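Local coordinates for protein bradyzoite pseudokinase 1 (Toxoplasma gondii, PDB 6M7Z) that is a divergent pseudokinase without a glycine-rich loop, of a kinase family linked to the membrane ultrastructure of the parasitophorous vacuole, at residues 110-113 with 114-117; 169-172 with 173-176; 260-263 with 264-267. One frame throughout, in Å; residues are numbered along the deposited sequence.

The three contacts follow one another along a kinase-like fold. Interaction 1 leads into an edge strand of the N-terminal lobe. Interaction 2 lies nearest the middle of the chain, and interaction 3 is a helix start at the far side of the C-terminal lobe. Interactions 1 and 2 touch by packing, with Leu110 CD1 4.1 Å from Ser176 OG. Interaction 3 stands apart, its centre about 21 Å from that of interaction 2. The chemistry changes with place. Interactions 1 and 2 each use a serine hydroxyl to hold a backbone turn. Interaction 3 sets a salt bridge with exposed Arg262 beside a buried histidine. It has the most exposed residues, though Leu266 is buried too.

Interaction 1 (110-113 with 114-117); sequences LPSL and GEYR
The Ser112 hydroxyl lies opposite its own backbone nitrogen (chi1 170°), while the Glu115 chain kinks at its second torsion (chi2 76°) and bends back along the main chain, which brings the two polar groups together. The result is an ST turn at the entry to strand 114-117, an edge strand of the four-stranded antiparallel sheet in the N-terminal lobe of the kinase-like fold. Ser112 OG closes the turn by accepting the amide of Gly114 N at 3.1 Å. The same oxygen donates to Glu115 OE2 at 2.5 Å, a short bond. It reaches the carboxylate on its anti side, 33° out of the carboxylate plane. One hydroxyl thus links a backbone amide and an acid, and two bonds fix its rotation. Ser112 CB is also close, 3.4 Å from Glu115 OE2. Gly114 takes up a backbone conformation with positive phi, which the lack of a side chain permits.

The other carboxylate oxygen, Glu115 OE1, forms a salt bridge with Arg99 of helix 88-101, which probably corresponds to helix C of kinases. Both carboxylate oxygens of Glu115 are therefore held, and the residue joins the turn to that helix. Ser112 and Glu115 are buried, and the nearby arginine probably helps keep the acid charged. Leu113 and Gly114 add backbone hydrogen bonds to Phe125 in the neighbouring strand 121-127. On the other side of the turn a water spans the gap. It donates to Leu113 O at 3.1 Å and lies 2.6 Å from Tyr116 OH.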
loop_
_atom_site.group_PDB
_atom_site.type_symbol
_atom_site.label_atom_id
_atom_site.label_comp_id
_atom_site.label_asym_id
_atom_site.label_seq_id
_atom_site.Cartn_x
_atom_site.Cartn_y
_atom_site.Cartn_z
ATOM N N LEU A 110 -4.236 -1.386 1.009
ATOM C CA LEU A 110 -4.766 -0.292 0.204
ATOM C C LEU A 110 -5.891 -0.837 -0.681
ATOM O O LEU A 110 -5.659 -1.719 -1.500
ATOM C CB LEU A 110 -3.636 0.309 -0.626
ATOM C CG LEU A 110 -4.002 1.483 -1.550
ATOM C CD1 LEU A 110 -4.412 2.696 -0.725
ATOM C CD2 LEU A 110 -2.822 1.844 -2.462
ATOM N N PRO A 111 -7.143 -0.377 -0.522
ATOM C CA PRO A 111 -8.244 -0.855 -1.350
ATOM C C PRO A 111 -8.258 -0.270 -2.771
ATOM O O PRO A 111 -7.835 0.864 -2.976
ATOM C CB PRO A 111 -9.508 -0.408 -0.591
ATOM C CG PRO A 111 -9.063 0.761 0.285
ATOM C CD PRO A 111 -7.573 0.604 0.477
ATOM N N SER A 112 -8.736 -1.078 -3.722
ATOM C CA SER A 112 -9.036 -0.654 -5.090
ATOM C C SER A 112 -10.511 -0.243 -5.189
ATOM O O SER A 112 -11.351 -0.925 -4.645
ATOM C CB SER A 112 -8.735 -1.762 -6.066
ATOM O OG SER A 112 -9.234 -1.425 -7.356
ATOM N N LEU A 113 -10.800 0.849 -5.904
ATOM C CA LEU A 113 -12.174 1.287 -6.202
ATOM C C LEU A 113 -12.602 0.849 -7.609
ATOM O O LEU A 113 -13.711 1.150 -8.027
ATOM C CB LEU A 113 -12.251 2.812 -6.104
ATOM C CG LEU A 113 -11.884 3.403 -4.750
ATOM C CD1 LEU A 113 -11.993 4.932 -4.797
ATOM C CD2 LEU A 113 -12.755 2.821 -3.627
ATOM N N GLY A 114 -11.720 0.163 -8.338
ATOM C CA GLY A 114 -12.004 -0.278 -9.704
ATOM C C GLY A 114 -10.766 -0.304 -10.578
ATOM O O GLY A 114 -9.873 0.534 -10.423
ATOM N N GLU A 115 -10.736 -1.267 -11.504
ATOM C CA GLU A 115 -9.646 -1.437 -12.471
ATOM C C GLU A 115 -10.235 -1.347 -13.880
ATOM O O GLU A 115 -11.240 -1.957 -14.159
ATOM C CB GLU A 115 -8.936 -2.780 -12.268
ATOM C CG GLU A 115 -8.679 -3.131 -10.808
ATOM C CD GLU A 115 -9.885 -3.608 -9.996
ATOM O OE1 GLU A 115 -10.848 -4.157 -10.600
ATOM O OE2 GLU A 115 -9.864 -3.452 -8.764
ATOM N N TYR A 116 -9.583 -0.580 -14.759
ATOM C CA TYR A 116 -10.076 -0.341 -16.112
ATOM C C TYR A 116 -8.916 -0.352 -17.112
ATOM O O TYR A 116 -7.767 -0.267 -16.749
ATOM C CB TYR A 116 -10.853 0.974 -16.182
ATOM C CG TYR A 116 -12.021 1.030 -15.237
ATOM C CD1 TYR A 116 -11.844 1.414 -13.918
ATOM C CD2 TYR A 116 -13.294 0.632 -15.639
ATOM C CE1 TYR A 116 -12.899 1.442 -13.023
ATOM C CE2 TYR A 116 -14.372 0.692 -14.766
ATOM C CZ TYR A 116 -14.174 1.092 -13.450
ATOM O OH TYR A 116 -15.233 1.136 -12.584
ATOM N N ARG A 117 -9.274 -0.483 -18.387
ATOM C CA ARG A 117 -8.383 -0.436 -19.514
ATOM C C ARG A 117 -8.915 0.639 -20.462
ATOM O O ARG A 117 -10.094 0.692 -20.728
ATOM C CB ARG A 117 -8.334 -1.806 -20.192
ATOM C CG ARG A 117 -7.784 -1.784 -21.607
ATOM C CD ARG A 117 -7.655 -3.141 -22.260
ATOM N NE ARG A 117 -8.959 -3.773 -22.319
ATOM C CZ ARG A 117 -9.904 -3.474 -23.204
ATOM N NH1 ARG A 117 -9.709 -2.517 -24.091
ATOM N NH2 ARG A 117 -11.045 -4.137 -23.206
HETATM O O HOH W 1 -15.687 0.199 -10.191
#

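Interaction 2 (169-172 with 173-176); sequences SIEL and NSFS
Ser174 holds Glu171 at the start of a short 3-10 turn: its hydroxyl takes the Glu171 amide, and the two backbones pair in return. Ser174 OG lies beside its own backbone nitrogen (chi1 -62°). There it accepts the amide of Glu171 N at 3.0 Å, with an N-H...O angle of 157°. Ser174 N donates to Glu171 O at 2.9 Å. The Glu171 side chain runs out alongside the turn, its CG 3.7 Å from Ser174 OG. Its carboxylate lies nearly parallel to the Asn173 amide, the two planes 16° apart. A water joins these neighbours: it donates to Glu171 OE1 at 2.8 Å and accepts Asn173 N at 3.0 Å. Phe175 turns to the other side of the chain. Its N binds Leu172 O at 3.1 Å, and that carbonyl also lies at the ring edge, near its plane. Ile170 CG2 meets Phe175 CE2 obliquely at 4.2 Å.

By sequence, 169-174 belongs to the kinase catalytic loop, just after its histidine and arginine. Ser169 stands where active kinases carry the aspartate of the HRD motif, which is consistent with the name pseudokinase. Ser169 OG bonds to Thr190, and Asn173 OD1 accepts Asp135 N in helix 133-138. Phe175 opens strand 175-177 and packs on Met153 and Ala156 of helix 146-161. Leu172 lies between Met153 of that helix and Asn243 and Leu247 of helix 230-248.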
loop_
_atom_site.group_PDB
_atom_site.type_symbol
_atom_site.label_atom_id
_atom_site.label_comp_id
_atom_site.label_asym_id
_atom_site.label_seq_id
_atom_site.Cartn_x
_atom_site.Cartn_y
_atom_site.Cartn_z
ATOM N N SER A 169 9.035 -5.169 -1.551
ATOM C CA SER A 169 9.603 -3.810 -1.692
ATOM C C SER A 169 9.148 -2.868 -0.559
ATOM O O SER A 169 8.877 -1.696 -0.786
ATOM C CB SER A 169 9.271 -3.248 -3.058
ATOM O OG SER A 169 7.866 -3.073 -3.250
ATOM N N ILE A 170 9.111 -3.375 0.675
ATOM C CA ILE A 170 8.609 -2.592 1.783
ATOM C C ILE A 170 9.564 -1.436 2.100
ATOM O O ILE A 170 10.776 -1.613 2.203
ATOM C CB ILE A 170 8.368 -3.465 3.026
ATOM C CG1 ILE A 170 7.146 -4.365 2.830
ATOM C CG2 ILE A 170 8.225 -2.615 4.287
ATOM C CD1 ILE A 170 7.251 -5.643 3.653
ATOM N N GLU A 171 8.957 -0.257 2.274
ATOM C CA GLU A 171 9.573 0.932 2.830
ATOM C C GLU A 171 8.485 1.725 3.562
ATOM O O GLU A 171 7.316 1.414 3.448
ATOM C CB GLU A 171 10.302 1.726 1.746
ATOM C CG GLU A 171 9.427 2.207 0.604
ATOM C CD GLU A 171 10.106 3.017 -0.494
ATOM O OE1 GLU A 171 10.340 4.202 -0.260
ATOM O OE2 GLU A 171 10.412 2.456 -1.581
ATOM N N LEU A 172 8.868 2.762 4.304
ATOM C CA LEU A 172 7.888 3.576 4.990
ATOM C C LEU A 172 6.801 4.057 4.040
ATOM O O LEU A 172 5.632 4.086 4.416
ATOM C CB LEU A 172 8.563 4.767 5.665
ATOM C CG LEU A 172 9.094 4.478 7.063
ATOM C CD1 LEU A 172 9.709 5.736 7.627
ATOM C CD2 LEU A 172 7.995 3.976 7.980
ATOM N N ASN A 173 7.179 4.445 2.825
ATOM C CA ASN A 173 6.211 5.027 1.856
ATOM C C ASN A 173 5.345 3.935 1.203
ATOM O O ASN A 173 4.461 4.267 0.418
ATOM C CB ASN A 173 6.901 5.915 0.819
ATOM C CG ASN A 173 7.252 7.296 1.346
ATOM O OD1 ASN A 173 6.730 7.762 2.368
ATOM N ND2 ASN A 173 8.148 7.968 0.645
ATOM N N SER A 174 5.565 2.661 1.538
ATOM C CA SER A 174 4.650 1.606 1.167
ATOM C C SER A 174 3.328 1.788 1.914
ATOM O O SER A 174 2.308 1.329 1.456
ATOM C CB SER A 174 5.225 0.237 1.448
ATOM O OG SER A 174 6.404 -0.004 0.702
ATOM N N PHE A 175 3.385 2.443 3.073
ATOM C CA PHE A 175 2.266 2.651 3.953
ATOM C C PHE A 175 1.680 4.038 3.689
ATOM O O PHE A 175 2.418 5.007 3.486
ATOM C CB PHE A 175 2.703 2.484 5.411
ATOM C CG PHE A 175 3.176 1.088 5.754
ATOM C CD1 PHE A 175 2.285 0.108 6.161
ATOM C CD2 PHE A 175 4.513 0.747 5.646
ATOM C CE1 PHE A 175 2.725 -1.170 6.466
ATOM C CE2 PHE A 175 4.952 -0.535 5.937
ATOM C CZ PHE A 175 4.064 -1.490 6.349
ATOM N N SER A 176 0.347 4.122 3.695
ATOM C CA SER A 176 -0.335 5.397 3.516
ATOM C C SER A 176 -1.509 5.517 4.500
ATOM O O SER A 176 -1.973 4.540 5.072
ATOM C CB SER A 176 -0.756 5.590 2.092
ATOM O OG SER A 176 -1.802 4.706 1.728
HETATM O O HOH W 2 10.037 5.127 2.323
#

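Interaction 3 (260-263 with 264-267); sequences AVRQ and DHLE
Arg262 O and Gln263 O start the helix 263-276: they accept Leu266 N at 3.2 Å and Glu267 N at 3.1 Å, the i to i+4 bonds of its first turn. Arg262 holds the N-cap position. Its side chain bends at the third torsion, reaching an acid at its NH2 end and meeting a ring with one face. The Asp264 carboxylate is set between its own backbone nitrogen and carbonyl carbon (chi1 68°), which brings it back toward the arginine. Arg262 NH2 forms a salt bridge with Asp264 OD2 at 2.8 Å, and Asp264 OD1 is also near, 3.0 Å from the same nitrogen. His265 packs against the arginine chain and one face of its guanidinium. Arg262 CD sits over the ring face, 4.0 Å from the His265 centroid, in a CH-pi contact. The guanidinium and ring planes are 43° apart, and His265 NE2 lies over one guanidinium face. Arg262 NH1 is 3.4 Å from His265 NE2, but the angle is too poor for a hydrogen bond.

Two more pairs flank the turn. Val261 CG1 meets Leu266 CD1 at 3.9 Å, and Gln263 CG lies 3.4 Å from Glu267 OE2. His265 and Leu266 are buried, touching Gln147 and Val146 at the start of helix 146-161. The charged ends are on the outer side. The acid of Asp264 stands near the positive end of the helix, where its charge is probably welcome. Such an acid in the first turn is typical of alpha-helix N-termini, here of a C-terminal lobe helix that probably matches helix H of kinases.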
loop_
_atom_site.group_PDB
_atom_site.type_symbol
_atom_site.label_atom_id
_atom_site.label_comp_id
_atom_site.label_asym_id
_atom_site.label_seq_id
_atom_site.Cartn_x
_atom_site.Cartn_y
_atom_site.Cartn_z
ATOM N N ALA A 260 2.222 12.522 20.394
ATOM C CA ALA A 260 2.081 11.177 20.977
ATOM C C ALA A 260 3.414 10.405 20.923
ATOM O O ALA A 260 3.460 9.233 21.333
ATOM C CB ALA A 260 0.986 10.429 20.245
ATOM N N VAL A 261 4.484 11.049 20.430
ATOM C CA VAL A 261 5.800 10.412 20.277
ATOM C C VAL A 261 6.463 10.307 21.655
ATOM O O VAL A 261 6.763 11.331 22.257
ATOM C CB VAL A 261 6.723 11.167 19.297
ATOM C CG1 VAL A 261 8.111 10.532 19.245
ATOM C CG2 VAL A 261 6.115 11.254 17.897
ATOM N N ARG A 262 6.701 9.066 22.099
ATOM C CA ARG A 262 7.287 8.732 23.397
ATOM C C ARG A 262 8.700 8.161 23.216
ATOM O O ARG A 262 8.924 7.286 22.381
ATOM C CB ARG A 262 6.433 7.689 24.124
ATOM C CG ARG A 262 5.028 8.147 24.499
ATOM C CD ARG A 262 4.240 7.057 25.218
ATOM N NE ARG A 262 4.925 6.566 26.411
ATOM C CZ ARG A 262 4.600 5.469 27.084
ATOM N NH1 ARG A 262 3.473 4.832 26.825
ATOM N NH2 ARG A 262 5.422 5.018 28.020
ATOM N N GLN A 263 9.631 8.629 24.049
ATOM C CA GLN A 263 11.036 8.277 23.953
ATOM C C GLN A 263 11.272 6.785 24.271
ATOM O O GLN A 263 12.155 6.147 23.676
ATOM C CB GLN A 263 11.879 9.182 24.855
ATOM C CG GLN A 263 13.375 9.127 24.556
ATOM C CD GLN A 263 13.714 9.585 23.153
ATOM O OE1 GLN A 263 13.071 10.479 22.586
ATOM N NE2 GLN A 263 14.737 8.965 22.576
ATOM N N ASP A 264 10.497 6.221 25.204
ATOM C CA ASP A 264 10.682 4.818 25.605
ATOM C C ASP A 264 10.207 3.886 24.473
ATOM O O ASP A 264 10.795 2.810 24.260
ATOM C CB ASP A 264 10.036 4.527 26.969
ATOM C CG ASP A 264 8.516 4.587 27.015
ATOM O OD1 ASP A 264 7.933 5.495 26.375
ATOM O OD2 ASP A 264 7.923 3.730 27.706
ATOM N N HIS A 265 9.156 4.286 23.746
ATOM C CA HIS A 265 8.691 3.542 22.554
ATOM C C HIS A 265 9.786 3.516 21.481
ATOM O O HIS A 265 10.024 2.478 20.878
ATOM C CB HIS A 265 7.388 4.143 21.992
ATOM C CG HIS A 265 6.152 3.826 22.774
ATOM N ND1 HIS A 265 4.946 4.458 22.520
ATOM C CD2 HIS A 265 5.939 3.013 23.833
ATOM C CE1 HIS A 265 4.034 4.011 23.361
ATOM N NE2 HIS A 265 4.617 3.123 24.179
ATOM N N LEU A 266 10.443 4.662 21.254
ATOM C CA LEU A 266 11.487 4.796 20.221
ATOM C C LEU A 266 12.671 3.869 20.526
ATOM O O LEU A 266 13.198 3.226 19.612
ATOM C CB LEU A 266 11.963 6.247 20.123
ATOM C CG LEU A 266 11.041 7.203 19.373
ATOM C CD1 LEU A 266 11.503 8.650 19.512
ATOM C CD2 LEU A 266 10.941 6.819 17.907
ATOM N N GLU A 267 13.082 3.813 21.796
ATOM C CA GLU A 267 14.233 3.011 22.199
ATOM C C GLU A 267 13.898 1.526 21.978
ATOM O O GLU A 267 14.724 0.764 21.463
ATOM C CB GLU A 267 14.655 3.325 23.638
ATOM C CG GLU A 267 15.214 4.732 23.810
ATOM C CD GLU A 267 15.418 5.213 25.243
ATOM O OE1 GLU A 267 15.821 4.400 26.094
ATOM O OE2 GLU A 267 15.168 6.416 25.515
#